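Local coordinates for protein DTDP-4-dehydrorhamnose reductase, rfbD ortholog (Clostridium acetobutylicum, PDB 1VL0) that probably reduces dTDP-6-deoxy-L-lyxo-4-hexulose to dTDP-L-rhamnose and binds the nicotinamide adenine dinucleotide NADH, at residues I157-G165 / Q190-L200; K221-E232 / T276-K284. One frame throughout, in Å; residues are numbered along the deposited sequence.

Contact 1 of 2, residues I157-G165 / Q190-L200; sequences IVRTAWLYG and QVGTPTSTVDL. With NAI (1,4-dihydronicotinamide adenine dinucleotide), chain D.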
loop_
_atom_site.group_PDB
_atom_site.type_symbol
_atom_site.label_atom_id
_atom_site.label_comp_id
_atom_site.label_asym_id
_atom_site.label_seq_id
_atom_site.Cartn_x
_atom_site.Cartn_y
_atom_site.Cartn_z
ATOM N N ILE A 157 6.067 10.818 -6.361
ATOM C CA ILE A 157 7.362 10.442 -5.760
ATOM C C ILE A 157 8.342 10.462 -6.898
ATOM O O ILE A 157 8.118 9.795 -7.905
ATOM C CB ILE A 157 7.275 9.072 -5.074
ATOM C CG1 ILE A 157 6.428 9.195 -3.776
ATOM C CG2 ILE A 157 8.659 8.495 -4.722
ATOM C CD1 ILE A 157 5.906 7.908 -3.329
ATOM N N VAL A 158 9.398 11.258 -6.750
ATOM C CA VAL A 158 10.418 11.407 -7.789
ATOM C C VAL A 158 11.789 10.997 -7.227
ATOM O O VAL A 158 12.339 11.693 -6.348
ATOM C CB VAL A 158 10.470 12.834 -8.339
ATOM C CG1 VAL A 158 11.491 12.932 -9.506
ATOM C CG2 VAL A 158 9.041 13.304 -8.824
ATOM N N ARG A 159 12.255 9.811 -7.626
ATOM C CA ARG A 159 13.527 9.270 -7.169
ATOM C C ARG A 159 14.647 9.814 -8.010
ATOM O O ARG A 159 14.609 9.745 -9.231
ATOM C CB ARG A 159 13.555 7.731 -7.228
ATOM C CG ARG A 159 12.451 7.062 -6.467
ATOM C CD ARG A 159 12.709 5.579 -6.310
ATOM N NE ARG A 159 11.640 4.906 -5.564
ATOM C CZ ARG A 159 10.996 3.808 -5.916
ATOM N NH1 ARG A 159 11.265 3.173 -7.045
ATOM N NH2 ARG A 159 10.055 3.348 -5.099
ATOM N N THR A 160 15.680 10.320 -7.361
ATOM C CA THR A 160 16.827 10.798 -8.090
ATOM C C THR A 160 18.145 10.250 -7.505
ATOM O O THR A 160 18.121 9.433 -6.583
ATOM C CB THR A 160 16.814 12.313 -8.207
ATOM O OG1 THR A 160 17.830 12.710 -9.157
ATOM C CG2 THR A 160 17.184 13.001 -6.918
ATOM N N ALA A 161 19.280 10.664 -8.078
ATOM C CA ALA A 161 20.579 10.113 -7.674
ATOM C C ALA A 161 21.704 11.008 -8.154
ATOM O O ALA A 161 21.537 11.749 -9.135
ATOM C CB ALA A 161 20.771 8.708 -8.280
ATOM N N TRP A 162 22.841 10.924 -7.454
ATOM C CA TRP A 162 24.107 11.534 -7.900
ATOM C C TRP A 162 23.841 12.978 -8.272
ATOM O O TRP A 162 24.199 13.448 -9.354
ATOM C CB TRP A 162 24.661 10.776 -9.088
ATOM C CG TRP A 162 25.130 9.406 -8.794
ATOM C CD1 TRP A 162 24.676 8.539 -7.818
ATOM C CD2 TRP A 162 26.130 8.687 -9.518
ATOM N NE1 TRP A 162 25.345 7.338 -7.900
ATOM C CE2 TRP A 162 26.263 7.411 -8.910
ATOM C CE3 TRP A 162 26.978 9.012 -10.574
ATOM C CZ2 TRP A 162 27.190 6.474 -9.343
ATOM C CZ3 TRP A 162 27.858 8.095 -11.002
ATOM C CH2 TRP A 162 27.976 6.830 -10.389
ATOM N N LEU A 163 23.223 13.699 -7.358
ATOM C CA LEU A 163 22.648 14.994 -7.692
ATOM C C LEU A 163 23.590 16.183 -7.434
ATOM O O LEU A 163 24.183 16.313 -6.355
ATOM C CB LEU A 163 21.369 15.203 -6.877
ATOM C CG LEU A 163 20.533 16.405 -7.234
ATOM C CD1 LEU A 163 19.927 16.252 -8.601
ATOM C CD2 LEU A 163 19.460 16.632 -6.162
ATOM N N TYR A 164 23.694 17.078 -8.415
ATOM C CA TYR A 164 24.551 18.248 -8.272
ATOM C C TYR A 164 23.781 19.486 -8.674
ATOM O O TYR A 164 22.900 19.461 -9.515
ATOM C CB TYR A 164 25.886 18.118 -9.071
ATOM C CG TYR A 164 25.683 17.941 -10.572
ATOM C CD1 TYR A 164 25.536 19.031 -11.390
ATOM C CD2 TYR A 164 25.633 16.693 -11.135
ATOM C CE1 TYR A 164 25.340 18.885 -12.739
ATOM C CE2 TYR A 164 25.435 16.533 -12.468
ATOM C CZ TYR A 164 25.326 17.634 -13.272
ATOM O OH TYR A 164 25.069 17.493 -14.598
ATOM N N GLY A 165 24.154 20.579 -8.051
ATOM C CA GLY A 165 23.544 21.884 -8.311
ATOM C C GLY A 165 24.146 22.918 -7.371
ATOM O O GLY A 165 25.336 22.861 -7.030
ATOM N N GLN A 190 31.205 1.399 -8.818
ATOM C CA GLN A 190 29.852 1.842 -8.477
ATOM C C GLN A 190 29.355 2.693 -9.647
ATOM O O GLN A 190 30.048 3.616 -10.053
ATOM C CB GLN A 190 29.851 2.684 -7.215
ATOM C CG GLN A 190 30.372 1.972 -5.922
ATOM C CD GLN A 190 30.393 2.930 -4.718
ATOM O OE1 GLN A 190 29.586 3.876 -4.649
ATOM N NE2 GLN A 190 31.309 2.701 -3.789
ATOM N N VAL A 191 28.199 2.347 -10.207
ATOM C CA VAL A 191 27.724 2.983 -11.417
ATOM C C VAL A 191 26.309 3.519 -11.218
ATOM O O VAL A 191 25.526 3.008 -10.423
ATOM C CB VAL A 191 27.794 2.086 -12.704
ATOM C CG1 VAL A 191 29.191 1.379 -12.849
ATOM C CG2 VAL A 191 26.734 1.090 -12.710
ATOM N N GLY A 192 26.006 4.568 -11.958
ATOM C CA GLY A 192 24.747 5.293 -11.835
ATOM C C GLY A 192 24.797 6.317 -12.937
ATOM O O GLY A 192 25.438 6.113 -13.941
ATOM N N THR A 193 24.134 7.438 -12.726
ATOM C CA THR A 193 24.128 8.522 -13.674
ATOM C C THR A 193 24.104 9.853 -12.915
ATOM O O THR A 193 23.163 10.076 -12.144
ATOM C CB THR A 193 22.868 8.514 -14.535
ATOM O OG1 THR A 193 22.594 7.177 -14.982
ATOM C CG2 THR A 193 23.104 9.414 -15.781
ATOM N N PRO A 194 25.101 10.721 -13.176
ATOM C CA PRO A 194 25.138 12.089 -12.615
ATOM C C PRO A 194 23.913 12.838 -13.046
ATOM O O PRO A 194 23.532 12.705 -14.216
ATOM C CB PRO A 194 26.378 12.692 -13.274
ATOM C CG PRO A 194 27.262 11.459 -13.625
ATOM C CD PRO A 194 26.284 10.430 -14.028
ATOM N N THR A 195 23.282 13.606 -12.122
ATOM C CA THR A 195 22.047 14.276 -12.406
ATOM C C THR A 195 22.089 15.689 -11.948
ATOM O O THR A 195 22.499 15.964 -10.823
ATOM C CB THR A 195 20.857 13.526 -11.741
ATOM O OG1 THR A 195 20.791 12.210 -12.305
ATOM C CG2 THR A 195 19.498 14.175 -12.083
ATOM N N SER A 196 21.749 16.583 -12.874
ATOM C CA SER A 196 21.742 18.033 -12.591
ATOM C C SER A 196 20.406 18.367 -12.003
ATOM O O SER A 196 19.423 17.834 -12.444
ATOM C CB SER A 196 21.933 18.868 -13.896
ATOM O OG SER A 196 21.854 20.277 -13.602
ATOM N N THR A 197 20.342 19.323 -11.074
ATOM C CA THR A 197 19.055 19.802 -10.563
ATOM C C THR A 197 18.217 20.487 -11.621
ATOM O O THR A 197 17.003 20.655 -11.477
ATOM C CB THR A 197 19.238 20.796 -9.396
ATOM O OG1 THR A 197 20.203 21.818 -9.751
ATOM C CG2 THR A 197 19.807 20.098 -8.189
ATOM N N VAL A 198 18.849 20.949 -12.680
ATOM C CA VAL A 198 18.109 21.647 -13.728
ATOM C C VAL A 198 17.136 20.675 -14.349
ATOM O O VAL A 198 16.000 21.020 -14.598
ATOM C CB VAL A 198 19.063 22.183 -14.834
ATOM C CG1 VAL A 198 18.276 22.685 -16.077
ATOM C CG2 VAL A 198 19.957 23.281 -14.243
ATOM N N ASP A 199 17.623 19.470 -14.666
ATOM C CA ASP A 199 16.776 18.437 -15.290
ATOM C C ASP A 199 15.727 17.877 -14.313
ATOM O O ASP A 199 14.625 17.562 -14.718
ATOM C CB ASP A 199 17.660 17.281 -15.768
ATOM C CG ASP A 199 18.590 17.714 -16.865
ATOM O OD1 ASP A 199 19.650 18.274 -16.498
ATOM O OD2 ASP A 199 18.289 17.599 -18.098
ATOM N N LEU A 200 16.126 17.701 -13.044
ATOM C CA LEU A 200 15.246 17.193 -12.025
ATOM C C LEU A 200 14.101 18.162 -11.802
ATOM O O LEU A 200 12.952 17.773 -11.747
ATOM C CB LEU A 200 16.013 16.934 -10.714
ATOM C CG LEU A 200 15.137 16.433 -9.529
ATOM C CD1 LEU A 200 14.318 15.169 -9.845
ATOM C CD2 LEU A 200 16.072 16.230 -8.338
HETATM P PA NAI D . 20.336 19.498 0.185
HETATM O O1A NAI D . 21.084 18.727 1.236
HETATM O O2A NAI D . 21.219 20.320 -0.721
HETATM O O5B NAI D . 19.198 20.331 0.951
HETATM C C5B NAI D . 18.353 19.625 1.838
HETATM C C4B NAI D . 17.644 20.579 2.790
HETATM O O4B NAI D . 17.108 19.846 3.890
HETATM C C3B NAI D . 18.528 21.638 3.444
HETATM O O3B NAI D . 18.177 22.930 2.985
HETATM C C2B NAI D . 18.230 21.442 4.938
HETATM O O2B NAI D . 18.372 22.603 5.746
HETATM C C1B NAI D . 16.819 20.855 4.838
HETATM N N9A NAI D . 16.174 20.358 6.069
HETATM C C8A NAI D . 16.758 19.531 6.987
HETATM N N7A NAI D . 15.878 19.319 7.986
HETATM C C5A NAI D . 14.737 20.008 7.751
HETATM C C6A NAI D . 13.548 20.122 8.473
HETATM N N6A NAI D . 13.388 19.504 9.633
HETATM N N1A NAI D . 12.532 20.906 7.976
HETATM C C2A NAI D . 12.695 21.567 6.754
HETATM N N3A NAI D . 13.874 21.481 6.055
HETATM C C4A NAI D . 14.898 20.690 6.534
HETATM O O3 NAI D . 19.422 18.463 -0.630
HETATM P PN NAI D . 19.484 18.135 -2.215
HETATM O O1N NAI D . 18.659 19.090 -2.980
HETATM O O2N NAI D . 20.870 17.739 -2.550
HETATM O O5D NAI D . 18.513 16.841 -2.209
HETATM C C5D NAI D . 17.158 17.004 -2.607
HETATM C C4D NAI D . 16.454 15.674 -2.540
HETATM O O4D NAI D . 17.094 14.695 -3.387
HETATM C C3D NAI D . 16.420 15.101 -1.124
HETATM O O3D NAI D . 15.082 14.747 -0.915
HETATM C C2D NAI D . 17.343 13.884 -1.153
HETATM O O2D NAI D . 17.017 12.788 -0.303
HETATM C C1D NAI D . 17.234 13.491 -2.631
HETATM N N1N NAI D . 18.410 12.790 -3.142
HETATM C C2N NAI D . 19.574 13.498 -3.339
HETATM C C3N NAI D . 20.676 12.817 -3.852
HETATM C C7N NAI D . 22.044 13.424 -3.762
HETATM O O7N NAI D . 23.054 12.855 -4.552
HETATM N N7N NAI D . 22.274 14.467 -2.955
HETATM C C4N NAI D . 20.577 11.452 -4.159
HETATM C C5N NAI D . 19.391 10.749 -3.953
HETATM C C6N NAI D . 18.314 11.461 -3.434
HETATM O O HOH W 1 24.782 15.191 -15.412
HETATM O O HOH W 2 22.353 22.087 -11.507
#
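Three backbone hydrogen bonds hold Leu163 and Tyr164 in parallel register with Thr195 and Ser196. Thr195 N gives its proton to Trp162 O (2.9 Å) from above the carbonyl plane, whereas Tyr164 N meets Thr195 O almost head-on, with a C=O...N angle of 169°. Thr197 N, in the first turn of helix 197-210, closes the ladder on Tyr164 O.

Both CH-pi contacts come from main-chain CA atoms. One face of the Trp162 indole lies over the backbone of Gly192, whose CA stands 3.9 Å from the centroid of the six-membered ring; no side chain intervenes there. Pro194 runs alongside the indole, its CD against CE3. With CG wedged between its own backbone N and carbonyl carbon (chi1 60°), Tyr164 folds its ring back over the neighbouring strand, and Ser196 CA sits 3.8 Å from the ring centroid in the second contact. A water near the ring plane lies by Tyr164 OH and bonds weakly to Pro194 O.

Strand, loop and helix follow one another here as in the Rossmann-type fold of extended short-chain dehydrogenases, with the nicotinamide at the C-terminal end of strand 155-164. Leu163 N donates to the carboxamide O7N at 2.9 Å and 174°, a nearly straight bond that holds the carboxamide and probably helps orient the ring, and Thr160 O lies close to C5N.

On the side of the sheet that carries Leu163 and Thr195, Leu200 of helix 197-210 packs on strand 155-164, extending CD1 to Val158 CG1 (3.6 Å) and CD2 to Thr160 CG2 and Leu163 CD1. The hydroxyls of Thr160 and Thr195 are bonded to the backbone of Cys218 and Cys220, respectively. At the helix start, Ser196 OG, as N-cap, accepts from Val198 N at 3.2 Å; a second water bonds to both Ser196 OG and Thr197 OG1.

Contact 2 of 2, residues K221-E232 / T276-K284; sequences KGICSWYDFAVE and TREWKESLK
Trp279 has CG between its backbone N and carbonyl carbon (chi1 72°), and Cys224 holds SG in the same position (chi1 69°), bringing sulfur over the indole. This is a sulfur-aromatic contact over the ring face, with SG 3.8 Å from the centroid of the six-membered ring, while Lys280 CG covers the opposite face. Around the far end of the indole, Glu232 CB approaches CH2 obliquely.

Leu283 CD2 then wedges between Glu232 CG and the edge of the Phe229 ring, touching CE1 at 3.9 Å. These residues join the N-terminal halves of helices 226-237 and 279-290, whose short segments cross at -44° with axes 11.6 Å apart, in the C-terminal part of the reductase; Ser225 and Asp228 start the former helix with a capping box.

Ahead of the helices a single backbone bridge pairs Lys221 with Glu278: Lys221 N donates to Arg277 O (2.9 Å), and Lys221 O accepts from Trp279 N (3.1 Å). The Lys221 ammonium turns to Asp274 O. Glu232 and Lys280 make no direct salt bridge, with OE1 and NZ 4.3 Å apart; one water links these two atoms, another joins OE2 to Lys280 O, and Arg235 pairs with the carboxylate.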
loop_
_atom_site.group_PDB
_atom_site.type_symbol
_atom_site.label_atom_id
_atom_site.label_comp_id
_atom_site.label_asym_id
_atom_site.label_seq_id
_atom_site.Cartn_x
_atom_site.Cartn_y
_atom_site.Cartn_z
ATOM N N LYS A 221 20.145 11.031 -18.675
ATOM C CA LYS A 221 20.318 9.859 -19.551
ATOM C C LYS A 221 21.734 9.352 -19.515
ATOM O O LYS A 221 22.672 10.123 -19.282
ATOM C CB LYS A 221 19.933 10.187 -20.980
ATOM C CG LYS A 221 18.513 10.624 -21.182
ATOM C CD LYS A 221 18.316 10.882 -22.680
ATOM C CE LYS A 221 17.138 11.734 -23.055
ATOM N NZ LYS A 221 15.991 11.251 -22.468
ATOM N N GLY A 222 21.908 8.047 -19.738
ATOM C CA GLY A 222 23.224 7.462 -19.777
ATOM C C GLY A 222 23.608 6.747 -18.497
ATOM O O GLY A 222 22.788 6.555 -17.600
ATOM N N ILE A 223 24.876 6.355 -18.435
ATOM C CA ILE A 223 25.424 5.538 -17.351
ATOM C C ILE A 223 26.936 5.729 -17.265
ATOM O O ILE A 223 27.602 5.776 -18.275
ATOM C CB ILE A 223 25.084 4.044 -17.595
ATOM C CG1 ILE A 223 25.918 3.126 -16.692
ATOM C CG2 ILE A 223 25.328 3.673 -19.074
ATOM C CD1 ILE A 223 25.583 1.661 -16.813
ATOM N N CYS A 224 27.463 5.842 -16.046
ATOM C CA CYS A 224 28.898 5.822 -15.806
ATOM C C CYS A 224 29.222 5.468 -14.352
ATOM O O CYS A 224 28.335 5.331 -13.520
ATOM C CB CYS A 224 29.498 7.168 -16.197
ATOM S SG CYS A 224 29.024 8.568 -15.126
ATOM N N SER A 225 30.503 5.276 -14.066
ATOM C CA SER A 225 30.994 5.149 -12.702
ATOM C C SER A 225 31.374 6.516 -12.149
ATOM O O SER A 225 31.493 7.485 -12.923
ATOM C CB SER A 225 32.245 4.268 -12.668
ATOM O OG SER A 225 33.327 4.959 -13.293
ATOM N N TRP A 226 31.622 6.592 -10.831
ATOM C CA TRP A 226 32.149 7.829 -10.212
ATOM C C TRP A 226 33.486 8.235 -10.815
ATOM O O TRP A 226 33.742 9.441 -10.983
ATOM C CB TRP A 226 32.287 7.734 -8.698
ATOM C CG TRP A 226 31.012 7.640 -7.965
ATOM C CD1 TRP A 226 30.482 6.511 -7.387
ATOM C CD2 TRP A 226 30.100 8.703 -7.663
ATOM N NE1 TRP A 226 29.289 6.807 -6.770
ATOM C CE2 TRP A 226 29.026 8.142 -6.932
ATOM C CE3 TRP A 226 30.062 10.071 -7.967
ATOM C CZ2 TRP A 226 27.949 8.901 -6.474
ATOM C CZ3 TRP A 226 28.990 10.820 -7.538
ATOM C CH2 TRP A 226 27.938 10.235 -6.791
ATOM N N TYR A 227 34.318 7.241 -11.138
ATOM C CA TYR A 227 35.584 7.450 -11.828
ATOM C C TYR A 227 35.349 8.186 -13.180
ATOM O O TYR A 227 35.934 9.224 -13.457
ATOM C CB TYR A 227 36.332 6.111 -11.989
ATOM C CG TYR A 227 37.465 6.177 -12.999
ATOM C CD1 TYR A 227 38.704 6.737 -12.666
ATOM C CD2 TYR A 227 37.269 5.734 -14.311
ATOM C CE1 TYR A 227 39.718 6.829 -13.602
ATOM C CE2 TYR A 227 38.263 5.818 -15.248
ATOM C CZ TYR A 227 39.496 6.370 -14.891
ATOM O OH TYR A 227 40.487 6.440 -15.829
ATOM N N ASP A 228 34.438 7.676 -13.997
ATOM C CA ASP A 228 34.133 8.295 -15.270
ATOM C C ASP A 228 33.621 9.742 -15.065
ATOM O O ASP A 228 33.897 10.644 -15.855
ATOM C CB ASP A 228 33.042 7.535 -15.981
ATOM C CG ASP A 228 33.420 6.122 -16.375
ATOM O OD1 ASP A 228 34.590 5.893 -16.749
ATOM O OD2 ASP A 228 32.570 5.200 -16.342
ATOM N N PHE A 229 32.847 9.933 -14.021
ATOM C CA PHE A 229 32.270 11.256 -13.672
ATOM C C PHE A 229 33.437 12.224 -13.397
ATOM O O PHE A 229 33.504 13.308 -13.990
ATOM C CB PHE A 229 31.359 11.043 -12.481
ATOM C CG PHE A 229 30.502 12.212 -12.079
ATOM C CD1 PHE A 229 30.459 13.417 -12.785
ATOM C CD2 PHE A 229 29.695 12.087 -10.961
ATOM C CE1 PHE A 229 29.631 14.470 -12.364
ATOM C CE2 PHE A 229 28.870 13.143 -10.560
ATOM C CZ PHE A 229 28.860 14.335 -11.256
ATOM N N ALA A 230 34.393 11.786 -12.568
ATOM C CA ALA A 230 35.578 12.586 -12.222
ATOM C C ALA A 230 36.414 12.919 -13.465
ATOM O O ALA A 230 36.809 14.067 -13.676
ATOM C CB ALA A 230 36.417 11.860 -11.192
ATOM N N VAL A 231 36.670 11.920 -14.299
ATOM C CA VAL A 231 37.453 12.105 -15.505
ATOM C C VAL A 231 36.808 13.153 -16.419
ATOM O O VAL A 231 37.499 13.999 -17.003
ATOM C CB VAL A 231 37.634 10.738 -16.242
ATOM C CG1 VAL A 231 38.248 10.921 -17.640
ATOM C CG2 VAL A 231 38.551 9.866 -15.431
ATOM N N GLU A 232 35.490 13.135 -16.536
ATOM C CA GLU A 232 34.817 14.126 -17.362
ATOM C C GLU A 232 34.869 15.498 -16.721
ATOM O O GLU A 232 35.063 16.469 -17.424
ATOM C CB GLU A 232 33.396 13.702 -17.667
ATOM C CG GLU A 232 32.574 14.669 -18.521
ATOM C CD GLU A 232 32.986 14.714 -19.987
ATOM O OE1 GLU A 232 33.932 14.012 -20.410
ATOM O OE2 GLU A 232 32.322 15.455 -20.725
ATOM N N THR A 276 14.865 14.491 -19.678
ATOM C CA THR A 276 16.215 14.700 -19.160
ATOM C C THR A 276 17.226 14.626 -20.293
ATOM O O THR A 276 16.968 14.059 -21.335
ATOM C CB THR A 276 16.631 13.699 -18.073
ATOM O OG1 THR A 276 16.548 12.345 -18.565
ATOM C CG2 THR A 276 15.707 13.761 -16.900
ATOM N N ARG A 277 18.390 15.210 -20.064
ATOM C CA ARG A 277 19.419 15.217 -21.066
ATOM C C ARG A 277 20.479 14.207 -20.715
ATOM O O ARG A 277 20.555 13.705 -19.594
ATOM C CB ARG A 277 20.061 16.609 -21.168
ATOM C CG ARG A 277 19.119 17.673 -21.648
ATOM C CD ARG A 277 19.621 19.038 -21.437
ATOM N NE ARG A 277 19.768 19.325 -20.020
ATOM C CZ ARG A 277 20.216 20.452 -19.525
ATOM N NH1 ARG A 277 20.593 21.433 -20.325
ATOM N NH2 ARG A 277 20.270 20.604 -18.219
ATOM N N GLU A 278 21.298 13.915 -21.701
ATOM C CA GLU A 278 22.487 13.071 -21.516
ATOM C C GLU A 278 23.360 13.718 -20.443
ATOM O O GLU A 278 23.529 14.941 -20.416
ATOM C CB GLU A 278 23.273 12.995 -22.835
ATOM C CG GLU A 278 22.628 12.180 -23.939
ATOM C CD GLU A 278 22.619 10.697 -23.641
ATOM O OE1 GLU A 278 23.510 10.203 -22.870
ATOM O OE2 GLU A 278 21.702 10.032 -24.188
ATOM N N TRP A 279 23.955 12.882 -19.592
ATOM C CA TRP A 279 24.594 13.375 -18.412
ATOM C C TRP A 279 25.733 14.331 -18.732
ATOM O O TRP A 279 25.901 15.335 -18.085
ATOM C CB TRP A 279 25.023 12.207 -17.531
ATOM C CG TRP A 279 26.177 11.364 -17.957
ATOM C CD1 TRP A 279 26.126 10.188 -18.655
ATOM C CD2 TRP A 279 27.558 11.578 -17.637
ATOM N NE1 TRP A 279 27.388 9.665 -18.797
ATOM C CE2 TRP A 279 28.293 10.496 -18.195
ATOM C CE3 TRP A 279 28.260 12.585 -16.960
ATOM C CZ2 TRP A 279 29.687 10.397 -18.090
ATOM C CZ3 TRP A 279 29.600 12.493 -16.839
ATOM C CH2 TRP A 279 30.327 11.377 -17.399
ATOM N N LYS A 280 26.467 14.077 -19.794
ATOM C CA LYS A 280 27.609 14.956 -20.138
ATOM C C LYS A 280 27.188 16.347 -20.572
ATOM O O LYS A 280 27.879 17.328 -20.323
ATOM C CB LYS A 280 28.448 14.303 -21.225
ATOM C CG LYS A 280 29.305 13.154 -20.677
ATOM C CD LYS A 280 30.130 12.565 -21.759
ATOM C CE LYS A 280 30.998 11.425 -21.232
ATOM N NZ LYS A 280 31.768 10.856 -22.369
ATOM N N GLU A 281 26.031 16.435 -21.207
ATOM C CA GLU A 281 25.480 17.721 -21.620
ATOM C C GLU A 281 25.050 18.582 -20.415
ATOM O O GLU A 281 25.307 19.772 -20.367
ATOM C CB GLU A 281 24.301 17.462 -22.547
ATOM C CG GLU A 281 23.658 18.690 -23.156
ATOM C CD GLU A 281 22.459 18.368 -24.070
ATOM O OE1 GLU A 281 22.245 17.175 -24.410
ATOM O OE2 GLU A 281 21.716 19.322 -24.420
ATOM N N SER A 282 24.336 17.966 -19.469
ATOM C CA SER A 282 23.923 18.608 -18.278
ATOM C C SER A 282 25.123 19.080 -17.474
ATOM O O SER A 282 25.133 20.174 -16.897
ATOM C CB SER A 282 23.072 17.643 -17.445
ATOM O OG SER A 282 21.832 17.424 -18.074
ATOM N N LEU A 283 26.128 18.225 -17.416
ATOM C CA LEU A 283 27.313 18.469 -16.620
ATOM C C LEU A 283 28.110 19.640 -17.223
ATOM O O LEU A 283 28.483 20.615 -16.491
ATOM C CB LEU A 283 28.150 17.187 -16.544
ATOM C CG LEU A 283 29.444 17.403 -15.762
ATOM C CD1 LEU A 283 29.203 17.958 -14.291
ATOM C CD2 LEU A 283 30.298 16.185 -15.785
ATOM N N LYS A 284 28.280 19.629 -18.541
ATOM C CA LYS A 284 28.951 20.756 -19.210
ATOM C C LYS A 284 28.245 22.076 -18.926
ATOM O O LYS A 284 28.908 23.098 -18.665
ATOM C CB LYS A 284 29.078 20.557 -20.714
ATOM C CG LYS A 284 29.935 21.646 -21.363
ATOM C CD LYS A 284 30.377 21.368 -22.780
ATOM C CE LYS A 284 31.452 22.387 -23.219
ATOM N NZ LYS A 284 31.026 23.844 -23.015
HETATM O O HOH W 3 26.244 7.203 -20.951
HETATM O O HOH W 4 33.510 13.223 -22.829
HETATM O O HOH W 5 30.569 17.083 -21.224
#

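From the N terminus, the chain passes the earlier strands of the parallel sheet before reaching strand 155-164. Contact 1 closes the loop of 24 residues that holds helix 170-180 and strand 183-187, returning the chain beside strand 155-164. Contact 2 opens afterwards and closes a longer loop of 43 residues, containing strand 242-246 and helix 266-270; the two are in series, neither nested nor crossed. Strand 224-225 pairs antiparallel with strand 191-196, so both contacts reach one sheet. Thr193 OG1 probably bonds Gly222 O, and Asp199 OD1 probably bonds Ser282 OG, tying residues 190-200 to the loop before strand 224-225 and to helix 279-290.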